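Local structure of endonuclease III (Geobacillus stearothermophilus, 1ORN) at residues I38-S43 with G122-N127; R110-L115 with V128-A133; R31-L36 with V132-P137; C26-R31 with L50-T55. The protein probably excises damaged bases from DNA as an iron-sulfur DNA glycosylase of the base excision repair pathway, and can be trapped covalently bound to its DNA substrate. All blocks are in the same frame, centred on the assembly; numbering follows the deposited sequence.

Three of the four contacts share helix 123-134, the second helix of the helix-hairpin-helix. Contact 1 sets its start against helix 33-43 at the DNA backbone; contact 3, about 11 Å away between centres, joins the other ends of the same two helices. Contact 2, about 9 Å from contact 1 and 7 Å from contact 3, packs helix 123-134 against the short helix 112-115. Contact 4, about 12 Å from contact 1, ties the loop before helix 33-43 to helix 48-61. Contact 1 is nested within the chain loop closed by contact 3, while contact 4 closes before contact 2 opens. Together they link the helix-hairpin-helix, which carries the DNA-linked lysine, to its neighbouring helices.

Contact 1 of 4, residues I38-S43 with G122-N127. With nucleotides of chain B.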
# COMPACT_ATOMS: atom_id res chain seq x y z
N ILE C 38 8.31 -4.53 -8.06
CA ILE C 38 8.22 -3.53 -9.12
C ILE C 38 6.83 -2.90 -9.14
O ILE C 38 6.68 -1.68 -9.24
CB ILE C 38 8.50 -4.13 -10.52
CG1 ILE C 38 9.94 -4.65 -10.58
CG2 ILE C 38 8.24 -3.07 -11.60
CD1 ILE C 38 10.99 -3.60 -10.33
N ALA C 39 5.81 -3.75 -9.05
CA ALA C 39 4.43 -3.27 -9.07
C ALA C 39 4.11 -2.28 -7.94
O ALA C 39 3.45 -1.26 -8.18
CB ALA C 39 3.47 -4.45 -9.01
N VAL C 40 4.58 -2.56 -6.73
CA VAL C 40 4.30 -1.68 -5.61
C VAL C 40 5.06 -0.36 -5.76
O VAL C 40 4.53 0.69 -5.41
CB VAL C 40 4.67 -2.37 -4.27
CG1 VAL C 40 4.38 -1.43 -3.09
CG2 VAL C 40 3.82 -3.64 -4.11
N VAL C 41 6.27 -0.42 -6.29
CA VAL C 41 7.05 0.81 -6.50
C VAL C 41 6.28 1.70 -7.48
O VAL C 41 6.16 2.91 -7.28
CB VAL C 41 8.45 0.51 -7.07
CG1 VAL C 41 9.10 1.79 -7.61
CG2 VAL C 41 9.34 -0.08 -5.97
N LEU C 42 5.75 1.09 -8.53
CA LEU C 42 4.98 1.83 -9.54
C LEU C 42 3.66 2.34 -8.97
O LEU C 42 3.13 3.37 -9.42
CB LEU C 42 4.70 0.93 -10.76
CG LEU C 42 5.88 0.49 -11.63
CD1 LEU C 42 5.38 -0.41 -12.76
CD2 LEU C 42 6.59 1.72 -12.22
N SER C 43 3.12 1.62 -7.98
CA SER C 43 1.85 1.94 -7.33
C SER C 43 1.80 3.26 -6.56
O SER C 43 0.71 3.78 -6.29
CB SER C 43 1.47 0.79 -6.39
OG SER C 43 0.27 1.06 -5.69
N GLY C 122 10.07 3.07 0.18
CA GLY C 122 9.99 3.65 1.50
C GLY C 122 9.33 2.65 2.44
O GLY C 122 9.17 1.47 2.10
N ARG C 123 8.91 3.10 3.62
CA ARG C 123 8.31 2.18 4.56
C ARG C 123 7.01 1.54 4.05
O ARG C 123 6.79 0.35 4.26
CB ARG C 123 8.08 2.88 5.91
CG ARG C 123 7.61 1.93 7.00
CD ARG C 123 8.00 2.40 8.40
NE ARG C 123 7.46 1.51 9.41
CZ ARG C 123 8.02 1.27 10.59
NH1 ARG C 123 9.17 1.87 10.92
NH2 ARG C 123 7.44 0.45 11.44
N LYS C 124 6.15 2.30 3.38
CA LYS C 124 4.91 1.72 2.87
C LYS C 124 5.19 0.60 1.87
O LYS C 124 4.63 -0.49 1.97
CB LYS C 124 4.05 2.82 2.20
CG LYS C 124 2.75 2.33 1.54
CD LYS C 124 2.94 2.05 0.05
CE LYS C 124 1.59 1.70 -0.62
NZ LYS C 124 1.67 1.41 -2.10
N THR C 125 6.07 0.87 0.91
CA THR C 125 6.40 -0.12 -0.11
C THR C 125 7.01 -1.37 0.51
O THR C 125 6.60 -2.49 0.19
CB THR C 125 7.35 0.49 -1.14
OG1 THR C 125 6.67 1.57 -1.81
CG2 THR C 125 7.79 -0.53 -2.18
N ALA C 126 7.97 -1.18 1.41
CA ALA C 126 8.61 -2.32 2.06
C ALA C 126 7.62 -3.17 2.86
O ALA C 126 7.68 -4.39 2.83
CB ALA C 126 9.75 -1.84 2.97
N ASN C 127 6.70 -2.52 3.58
CA ASN C 127 5.70 -3.25 4.35
C ASN C 127 4.77 -4.08 3.47
O ASN C 127 4.42 -5.20 3.83
CB ASN C 127 4.88 -2.30 5.22
CG ASN C 127 5.62 -1.90 6.50
OD1 ASN C 127 6.66 -2.47 6.83
ND2 ASN C 127 5.08 -0.92 7.22
P DT B 9 6.77 4.79 0.28
OP1 DT B 9 7.18 3.39 0.07
OP2 DT B 9 6.53 5.31 1.64
O5' DT B 9 7.83 5.73 -0.44
C5' DT B 9 8.16 5.49 -1.80
C4' DT B 9 9.18 6.49 -2.28
O4' DT B 9 8.54 7.78 -2.49
C3' DT B 9 10.34 6.72 -1.32
O3' DT B 9 11.57 6.40 -1.98
C2' DT B 9 10.25 8.20 -0.96
C1' DT B 9 9.44 8.81 -2.09
N1 DT B 9 8.62 10.00 -1.72
C2 DT B 9 8.66 11.12 -2.54
O2 DT B 9 9.35 11.18 -3.55
N3 DT B 9 7.87 12.16 -2.13
C4 DT B 9 7.07 12.21 -1.00
O4 DT B 9 6.41 13.22 -0.76
C5 DT B 9 7.09 11.01 -0.18
C7 DT B 9 6.28 10.97 1.07
C6 DT B 9 7.85 9.98 -0.59
P DG B 8 -0.43 5.96 -2.13
OP1 DG B 8 -0.87 6.68 -0.90
OP2 DG B 8 -0.91 6.43 -3.46
O5' DG B 8 1.16 5.94 -2.18
C5' DG B 8 1.93 5.85 -0.98
C4' DG B 8 3.40 5.89 -1.34
O4' DG B 8 3.68 7.08 -2.10
C3' DG B 8 4.40 5.86 -0.20
O3' DG B 8 5.48 5.03 -0.65
C2' DG B 8 4.82 7.32 -0.05
C1' DG B 8 4.70 7.85 -1.47
N9 DG B 8 4.31 9.25 -1.58
C8 DG B 8 3.44 9.94 -0.77
N7 DG B 8 3.24 11.17 -1.17
C5 DG B 8 4.03 11.31 -2.30
C6 DG B 8 4.22 12.42 -3.17
O6 DG B 8 3.69 13.53 -3.14
N1 DG B 8 5.13 12.12 -4.18
C2 DG B 8 5.77 10.92 -4.34
N2 DG B 8 6.62 10.83 -5.38
N3 DG B 8 5.59 9.87 -3.55
C4 DG B 8 4.72 10.13 -2.55
O HOH W 1 4.29 2.15 -3.09
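Val40 CG1 packs on Thr125 CG2 at 3.6 Å, the two side chains lying antiparallel as they overlap where helix 33-43 meets the second helix of the helix-hairpin-helix of this HhH-GPD glycosylase. The two helical segments run nearly antiparallel, at 150°. A beta-branched threonine suits the place because it faces two ways. With OG1 beside its own backbone N (chi1 -63°), the methyl turns to the valines, including Val41 CG2, and the hydroxyl turns to the DNA. Lys124 leaves its backbone with CG anti to N, bends at chi2 (-94°) and passes the sugar of DG8 of chain B. Its NZ arrives beside Val40 CG1 and Ser43 OG and carries the covalent link of the trapped intermediate, as expected of the Schiff-base lysine in bifunctional glycosylases. A methionine here would probably leave the substrate without its covalent mate, since no amine would remain to form the link. Water 1 bridges the helices, donating to Val40 O and to Thr125 OG1. Gly122 leaves room where a CB would run into O5' of DT9 of chain B, whose OP1 takes three bonds: from Gly122 N (2.9 Å), Thr125 N (2.9 Å) and Thr125 OG1 (2.7 Å).

Contact 2 of 4, residues R110-L115 with V128-A133; sequences RDRDEL and VVVSVA
Leu115 CD1 presses against Val130 CG1 at 3.4 Å, tighter than ordinary van der Waals contact, and meets Val129 CG1 at 3.9 Å. The leucine reaches from the short helix 112-115 to the pair of valines on helix 123-134, its branched end meeting both. With CG1 anti to its carbonyl carbon (chi1 -58°), Val130 also lays this methyl against the backbone of the loop that leads into helix 112-115, 3.6 Å from Arg110 O. The short helix is started by Asp111, whose OD2 accepts from Glu114 N, an N-cap bond that a carboxylate is well shaped to make. Arg112 can be followed outward. Its CB rests 4.1 Å from Val130 CG1; bends at chi2 and chi3 then fold the chain back, so that CD lies on Ala126 CB. Beyond it, NE and NH2 both grip Asp113 OD1, at 3.0 Å for NE, side-on and nearly in the guanidinium plane. The remaining nitrogen, NH1, donates to Asn127 OD1 on the facing helix, so one guanidinium joins its own helix to the next. A leucine in its place would probably leave Asp113 without its ion-pair mate and Asn127 OD1 without this donor. Two helices packed through aliphatic side chains and joined by a tight turn, in which Met116, Leu118 and Val121 form the sodium site, make up the helix-hairpin-helix, a motif that commonly binds the DNA backbone.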
# COMPACT_ATOMS: atom_id res chain seq x y z
N ARG C 110 14.06 -10.34 2.11
CA ARG C 110 12.85 -10.52 2.90
C ARG C 110 12.77 -9.62 4.12
O ARG C 110 11.78 -9.63 4.85
CB ARG C 110 12.73 -11.99 3.31
CG ARG C 110 12.69 -12.93 2.12
CD ARG C 110 12.34 -14.37 2.50
NE ARG C 110 12.19 -15.20 1.31
CZ ARG C 110 11.78 -16.47 1.32
NH1 ARG C 110 11.48 -17.06 2.47
NH2 ARG C 110 11.67 -17.14 0.18
N ASP C 111 13.82 -8.83 4.34
CA ASP C 111 13.86 -7.92 5.47
C ASP C 111 13.31 -6.54 5.09
O ASP C 111 13.72 -5.97 4.08
CB ASP C 111 15.29 -7.78 5.98
CG ASP C 111 15.40 -6.81 7.13
OD1 ASP C 111 14.89 -7.13 8.22
OD2 ASP C 111 15.99 -5.73 6.94
N ARG C 112 12.41 -6.01 5.91
CA ARG C 112 11.79 -4.71 5.65
C ARG C 112 12.82 -3.57 5.60
O ARG C 112 12.82 -2.77 4.67
CB ARG C 112 10.73 -4.46 6.74
CG ARG C 112 9.63 -3.48 6.36
CD ARG C 112 10.12 -2.06 6.48
NE ARG C 112 10.64 -1.79 7.82
CZ ARG C 112 9.91 -1.79 8.93
NH1 ARG C 112 8.60 -2.03 8.88
NH2 ARG C 112 10.49 -1.54 10.10
N ASP C 113 13.70 -3.51 6.59
CA ASP C 113 14.72 -2.46 6.60
C ASP C 113 15.70 -2.58 5.45
O ASP C 113 16.24 -1.57 4.99
CB ASP C 113 15.46 -2.45 7.94
CG ASP C 113 14.65 -1.81 9.05
OD1 ASP C 113 13.43 -1.59 8.86
OD2 ASP C 113 15.23 -1.51 10.12
N GLU C 114 15.95 -3.80 4.98
CA GLU C 114 16.86 -3.97 3.85
C GLU C 114 16.15 -3.49 2.59
O GLU C 114 16.76 -2.86 1.73
CB GLU C 114 17.28 -5.43 3.68
CG GLU C 114 18.25 -5.94 4.75
CD GLU C 114 19.47 -5.05 4.92
OE1 GLU C 114 20.10 -4.67 3.91
OE2 GLU C 114 19.81 -4.73 6.08
N LEU C 115 14.85 -3.77 2.47
CA LEU C 115 14.11 -3.33 1.30
C LEU C 115 14.12 -1.81 1.19
O LEU C 115 14.20 -1.26 0.10
CB LEU C 115 12.66 -3.82 1.36
CG LEU C 115 12.43 -5.31 1.08
CD1 LEU C 115 11.01 -5.70 1.49
CD2 LEU C 115 12.67 -5.60 -0.40
N VAL C 128 4.36 -3.53 2.34
CA VAL C 128 3.48 -4.29 1.45
C VAL C 128 4.21 -5.53 0.96
O VAL C 128 3.65 -6.63 0.98
CB VAL C 128 3.04 -3.47 0.21
CG1 VAL C 128 2.36 -4.38 -0.81
CG2 VAL C 128 2.10 -2.36 0.64
N VAL C 129 5.45 -5.36 0.53
CA VAL C 129 6.22 -6.48 0.02
C VAL C 129 6.46 -7.58 1.05
O VAL C 129 6.19 -8.76 0.76
CB VAL C 129 7.58 -5.99 -0.55
CG1 VAL C 129 8.45 -7.19 -0.98
CG2 VAL C 129 7.32 -5.09 -1.75
N VAL C 130 6.93 -7.25 2.25
CA VAL C 130 7.18 -8.30 3.23
C VAL C 130 5.90 -9.01 3.66
O VAL C 130 5.90 -10.21 3.94
CB VAL C 130 7.92 -7.78 4.49
CG1 VAL C 130 9.24 -7.15 4.07
CG2 VAL C 130 7.06 -6.79 5.26
N SER C 131 4.80 -8.26 3.68
CA SER C 131 3.51 -8.80 4.09
C SER C 131 2.89 -9.71 3.04
O SER C 131 2.53 -10.85 3.33
CB SER C 131 2.55 -7.66 4.40
OG SER C 131 1.25 -8.16 4.70
N VAL C 132 2.76 -9.19 1.83
CA VAL C 132 2.14 -9.95 0.75
C VAL C 132 3.02 -11.07 0.21
O VAL C 132 2.56 -12.20 0.04
CB VAL C 132 1.71 -8.98 -0.36
CG1 VAL C 132 1.00 -9.75 -1.47
CG2 VAL C 132 0.73 -8.03 0.29
N ALA C 133 4.28 -10.77 -0.06
CA ALA C 133 5.20 -11.77 -0.60
C ALA C 133 5.75 -12.79 0.39
O ALA C 133 5.85 -13.98 0.06
CB ALA C 133 6.37 -11.07 -1.29

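Contact 3 of 4, residues R31-L36 with V132-P137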
# COMPACT_ATOMS: atom_id res chain seq x y z
N ARG C 31 3.17 -12.47 -10.07
CA ARG C 31 3.39 -13.91 -10.01
C ARG C 31 4.53 -14.32 -9.08
O ARG C 31 4.67 -15.50 -8.72
CB ARG C 31 3.64 -14.45 -11.42
CG ARG C 31 2.42 -14.38 -12.31
CD ARG C 31 2.79 -14.53 -13.78
NE ARG C 31 3.56 -13.38 -14.25
CZ ARG C 31 3.99 -13.22 -15.50
NH1 ARG C 31 3.71 -14.14 -16.42
NH2 ARG C 31 4.68 -12.14 -15.84
N ASN C 32 5.35 -13.35 -8.67
CA ASN C 32 6.47 -13.63 -7.78
C ASN C 32 6.86 -12.34 -7.03
O ASN C 32 6.37 -11.26 -7.35
CB ASN C 32 7.66 -14.19 -8.57
CG ASN C 32 8.12 -13.26 -9.66
OD1 ASN C 32 8.54 -12.14 -9.40
ND2 ASN C 32 8.04 -13.72 -10.91
N PRO C 33 7.74 -12.45 -6.01
CA PRO C 33 8.19 -11.31 -5.21
C PRO C 33 8.82 -10.16 -5.97
O PRO C 33 8.65 -9.00 -5.60
CB PRO C 33 9.16 -11.94 -4.21
CG PRO C 33 8.59 -13.34 -4.06
CD PRO C 33 8.32 -13.70 -5.49
N PHE C 34 9.56 -10.48 -7.04
CA PHE C 34 10.20 -9.45 -7.85
C PHE C 34 9.15 -8.65 -8.59
O PHE C 34 9.21 -7.43 -8.63
CB PHE C 34 11.18 -10.08 -8.85
CG PHE C 34 11.88 -9.08 -9.72
CD1 PHE C 34 12.65 -8.06 -9.15
CD2 PHE C 34 11.77 -9.13 -11.10
CE1 PHE C 34 13.29 -7.12 -9.95
CE2 PHE C 34 12.40 -8.19 -11.91
CZ PHE C 34 13.17 -7.18 -11.33
N GLU C 35 8.17 -9.34 -9.18
CA GLU C 35 7.11 -8.63 -9.87
C GLU C 35 6.31 -7.81 -8.87
O GLU C 35 5.86 -6.71 -9.19
CB GLU C 35 6.16 -9.61 -10.58
CG GLU C 35 6.71 -10.15 -11.89
CD GLU C 35 5.71 -11.03 -12.62
OE1 GLU C 35 6.06 -11.55 -13.70
OE2 GLU C 35 4.57 -11.19 -12.12
N LEU C 36 6.14 -8.33 -7.65
CA LEU C 36 5.39 -7.56 -6.65
C LEU C 36 6.15 -6.29 -6.32
O LEU C 36 5.57 -5.21 -6.28
CB LEU C 36 5.18 -8.36 -5.36
CG LEU C 36 4.46 -7.59 -4.25
CD1 LEU C 36 3.06 -7.17 -4.70
CD2 LEU C 36 4.37 -8.45 -2.99
N VAL C 132 2.76 -9.19 1.83
CA VAL C 132 2.14 -9.95 0.75
C VAL C 132 3.02 -11.07 0.21
O VAL C 132 2.56 -12.20 0.04
CB VAL C 132 1.71 -8.98 -0.36
CG1 VAL C 132 1.00 -9.75 -1.47
CG2 VAL C 132 0.73 -8.03 0.29
N ALA C 133 4.28 -10.77 -0.06
CA ALA C 133 5.20 -11.77 -0.60
C ALA C 133 5.75 -12.79 0.39
O ALA C 133 5.85 -13.98 0.06
CB ALA C 133 6.37 -11.07 -1.29
N PHE C 134 6.09 -12.35 1.59
CA PHE C 134 6.70 -13.25 2.56
C PHE C 134 5.91 -13.54 3.83
O PHE C 134 6.44 -14.13 4.77
CB PHE C 134 8.09 -12.71 2.92
CG PHE C 134 8.92 -12.38 1.73
CD1 PHE C 134 9.26 -13.35 0.79
CD2 PHE C 134 9.36 -11.07 1.51
CE1 PHE C 134 10.01 -13.04 -0.34
CE2 PHE C 134 10.12 -10.75 0.38
CZ PHE C 134 10.45 -11.74 -0.55
N GLY C 135 4.65 -13.11 3.85
CA GLY C 135 3.80 -13.36 5.00
C GLY C 135 4.24 -12.75 6.31
O GLY C 135 3.78 -13.16 7.37
N VAL C 136 5.14 -11.76 6.26
CA VAL C 136 5.61 -11.12 7.48
C VAL C 136 4.57 -10.09 7.92
O VAL C 136 4.18 -9.23 7.14
CB VAL C 136 6.95 -10.38 7.26
CG1 VAL C 136 7.39 -9.72 8.57
CG2 VAL C 136 8.02 -11.35 6.80
N PRO C 137 4.11 -10.18 9.17
CA PRO C 137 3.11 -9.21 9.62
C PRO C 137 3.63 -7.77 9.56
O PRO C 137 4.73 -7.47 10.01
CB PRO C 137 2.80 -9.66 11.05
CG PRO C 137 4.06 -10.36 11.47
CD PRO C 137 4.44 -11.13 10.24
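Pro33 and Ala133 bring the backbones to within 5.5 Å, CA to CA, where the first turn of helix 33-43 meets the last turns of helix 123-134. Before the first helix, Asn32 is the N-cap: its OD1 accepts from Glu35 N at 2.8 Å, and proline, which has no N-H to offer, fits the turn that follows. After the second, Gly135 turns the chain with positive phi (61°), which glycine adopts without strain. The small Ala133 allows the close approach, its CB touching Leu36 CD2 at 3.7 Å and Pro33 CB at 4.1 Å. Near the surface of this all-helical HhH-GPD fold, the two segments meet through apolar side chains, with no hydrogen bond between them. Leu36, with CG anti to its backbone N (chi1 177°), also sends CD2 across to Val132 CB. Phe134 turns its ring so that CZ comes 3.9 Å from Pro33 CB, the side chains crossing at about a right angle, while Ala133 CB sits over the centre of one ring face. At the start of helix 33-43, Glu35 OE2 accepts from Arg31 N and, on its syn lone pair, from Arg31 NE (3.2 Å), while NH2 completes the salt bridge to OE1 by a weak bond.

Contact 4 of 4, residues C26-R31 with L50-T55; sequences CELVHR and LVNKVT. With nucleotides of chain A.
Asn52 reads the backbone of the 26-31 loop with both the oxygen and the nitrogen of its amide. Its OD1 accepts from Val29 N at 2.8 Å in an almost straight bond (174°), although the donor stands above the carbonyl plane, while ND2 donates to Glu27 O at 3.1 Å. A carbonyl and an N-H two residues apart are thus satisfied by one side chain; asparagine fits because it offers acceptor and donor side by side. CG is anti to the carbonyl carbon (chi1 -68°), which turns the amide from helix 48-61 to the loop. Water 2 extends the network: it donates to Asn52 OD1 and to Val29 O (2.9 Å), and accepts from Thr55 OG1 (2.8 Å), so the threonine a turn further along reaches the loop through solvent; a second water also donates to Val29 O and to Thr55 OG1. Within the loop, His30 ND1 donates to Leu28 O at 2.9 Å, in the plane of its ring. The carboxylate of Glu27 leads away to Tyr190 and Arg189. Beside these polar bonds, Leu28 CD2 packs on Val51 CG1 at 3.8 Å, and Val29 CG2 sits over the face of the Asn52 amide, 3.6 Å from OD1. Because the amide oxygen and nitrogen meet an N-H and a carbonyl, flipping it would set like against like; the pairing therefore fixes its rotation and holds an irregular loop to a regular helix.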
# COMPACT_ATOMS: atom_id res chain seq x y z
N CYS C 26 -4.69 -7.85 -1.72
CA CYS C 26 -3.82 -6.97 -2.50
C CYS C 26 -4.34 -7.08 -3.93
O CYS C 26 -4.45 -8.19 -4.46
CB CYS C 26 -2.37 -7.44 -2.43
SG CYS C 26 -1.26 -6.55 -3.55
N GLU C 27 -4.66 -5.95 -4.55
CA GLU C 27 -5.19 -5.99 -5.91
C GLU C 27 -4.17 -5.85 -7.03
O GLU C 27 -4.54 -5.78 -8.20
CB GLU C 27 -6.29 -4.93 -6.07
CG GLU C 27 -7.42 -5.08 -5.05
CD GLU C 27 -8.71 -4.40 -5.48
OE1 GLU C 27 -9.40 -4.94 -6.36
OE2 GLU C 27 -9.03 -3.32 -4.94
N LEU C 28 -2.88 -5.81 -6.69
CA LEU C 28 -1.84 -5.70 -7.71
C LEU C 28 -1.51 -7.08 -8.25
O LEU C 28 -1.18 -7.99 -7.49
CB LEU C 28 -0.58 -5.06 -7.13
CG LEU C 28 -0.67 -3.59 -6.73
CD1 LEU C 28 0.64 -3.19 -6.05
CD2 LEU C 28 -0.93 -2.71 -7.94
N VAL C 29 -1.60 -7.24 -9.57
CA VAL C 29 -1.32 -8.52 -10.21
C VAL C 29 0.18 -8.81 -10.25
O VAL C 29 0.96 -7.99 -10.74
CB VAL C 29 -1.90 -8.55 -11.64
CG1 VAL C 29 -1.57 -9.87 -12.33
CG2 VAL C 29 -3.41 -8.34 -11.59
N HIS C 30 0.57 -9.97 -9.74
CA HIS C 30 1.97 -10.39 -9.72
C HIS C 30 2.07 -11.90 -9.58
O HIS C 30 1.18 -12.54 -9.01
CB HIS C 30 2.70 -9.74 -8.53
CG HIS C 30 2.19 -10.20 -7.20
ND1 HIS C 30 0.98 -9.78 -6.68
CD2 HIS C 30 2.72 -11.04 -6.28
CE1 HIS C 30 0.80 -10.35 -5.50
NE2 HIS C 30 1.84 -11.11 -5.24
N ARG C 31 3.17 -12.47 -10.07
CA ARG C 31 3.39 -13.91 -10.01
C ARG C 31 4.53 -14.32 -9.08
O ARG C 31 4.67 -15.50 -8.72
CB ARG C 31 3.64 -14.45 -11.42
CG ARG C 31 2.42 -14.38 -12.31
CD ARG C 31 2.79 -14.53 -13.78
NE ARG C 31 3.56 -13.38 -14.25
CZ ARG C 31 3.99 -13.22 -15.50
NH1 ARG C 31 3.71 -14.14 -16.42
NH2 ARG C 31 4.68 -12.14 -15.84
N LEU C 50 -4.41 1.17 -13.36
CA LEU C 50 -3.38 1.59 -14.31
C LEU C 50 -2.08 0.82 -14.13
O LEU C 50 -1.38 0.56 -15.11
CB LEU C 50 -3.10 3.09 -14.17
CG LEU C 50 -3.65 3.99 -15.29
CD1 LEU C 50 -3.00 3.61 -16.62
CD2 LEU C 50 -5.16 3.84 -15.36
N VAL C 51 -1.75 0.46 -12.90
CA VAL C 51 -0.53 -0.29 -12.68
C VAL C 51 -0.67 -1.67 -13.32
O VAL C 51 0.25 -2.15 -13.98
CB VAL C 51 -0.22 -0.47 -11.18
CG1 VAL C 51 0.94 -1.44 -11.00
CG2 VAL C 51 0.12 0.88 -10.55
N ASN C 52 -1.82 -2.30 -13.11
CA ASN C 52 -2.05 -3.64 -13.67
C ASN C 52 -2.09 -3.64 -15.20
O ASN C 52 -1.63 -4.58 -15.84
CB ASN C 52 -3.34 -4.24 -13.12
CG ASN C 52 -3.24 -4.56 -11.64
OD1 ASN C 52 -2.18 -4.96 -11.15
ND2 ASN C 52 -4.35 -4.41 -10.92
N LYS C 53 -2.64 -2.58 -15.79
CA LYS C 53 -2.70 -2.50 -17.24
C LYS C 53 -1.28 -2.38 -17.80
O LYS C 53 -0.95 -2.99 -18.81
CB LYS C 53 -3.54 -1.30 -17.68
CG LYS C 53 -2.87 0.05 -17.49
N VAL C 54 -0.45 -1.58 -17.13
CA VAL C 54 0.93 -1.38 -17.56
C VAL C 54 1.82 -2.61 -17.34
O VAL C 54 2.53 -3.03 -18.25
CB VAL C 54 1.57 -0.17 -16.84
CG1 VAL C 54 3.05 -0.08 -17.14
CG2 VAL C 54 0.87 1.11 -17.29
N THR C 55 1.78 -3.19 -16.14
CA THR C 55 2.62 -4.34 -15.87
C THR C 55 2.21 -5.55 -16.71
O THR C 55 3.01 -6.47 -16.91
CB THR C 55 2.63 -4.72 -14.37
OG1 THR C 55 1.33 -5.14 -13.95
CG2 THR C 55 3.08 -3.54 -13.54
P DG A 8 -1.43 8.82 -20.02
OP1 DG A 8 -1.17 7.58 -20.80
OP2 DG A 8 -1.73 10.08 -20.74
O5' DG A 8 -2.61 8.52 -18.99
C5' DG A 8 -2.50 7.41 -18.11
C4' DG A 8 -3.78 7.25 -17.31
O4' DG A 8 -3.80 8.15 -16.19
C3' DG A 8 -5.06 7.51 -18.10
O3' DG A 8 -6.00 6.49 -17.80
C2' DG A 8 -5.52 8.86 -17.60
C1' DG A 8 -5.02 8.87 -16.16
N9 DG A 8 -4.74 10.20 -15.61
C8 DG A 8 -4.13 11.25 -16.24
N7 DG A 8 -4.01 12.31 -15.48
C5 DG A 8 -4.58 11.93 -14.27
C6 DG A 8 -4.74 12.65 -13.06
O6 DG A 8 -4.40 13.81 -12.80
N1 DG A 8 -5.37 11.89 -12.08
C2 DG A 8 -5.79 10.59 -12.25
N2 DG A 8 -6.38 10.02 -11.18
N3 DG A 8 -5.65 9.90 -13.37
C4 DG A 8 -5.04 10.63 -14.34
O HOH W 2 0.59 -5.19 -11.29
O HOH W 3 0.69 -7.53 -13.87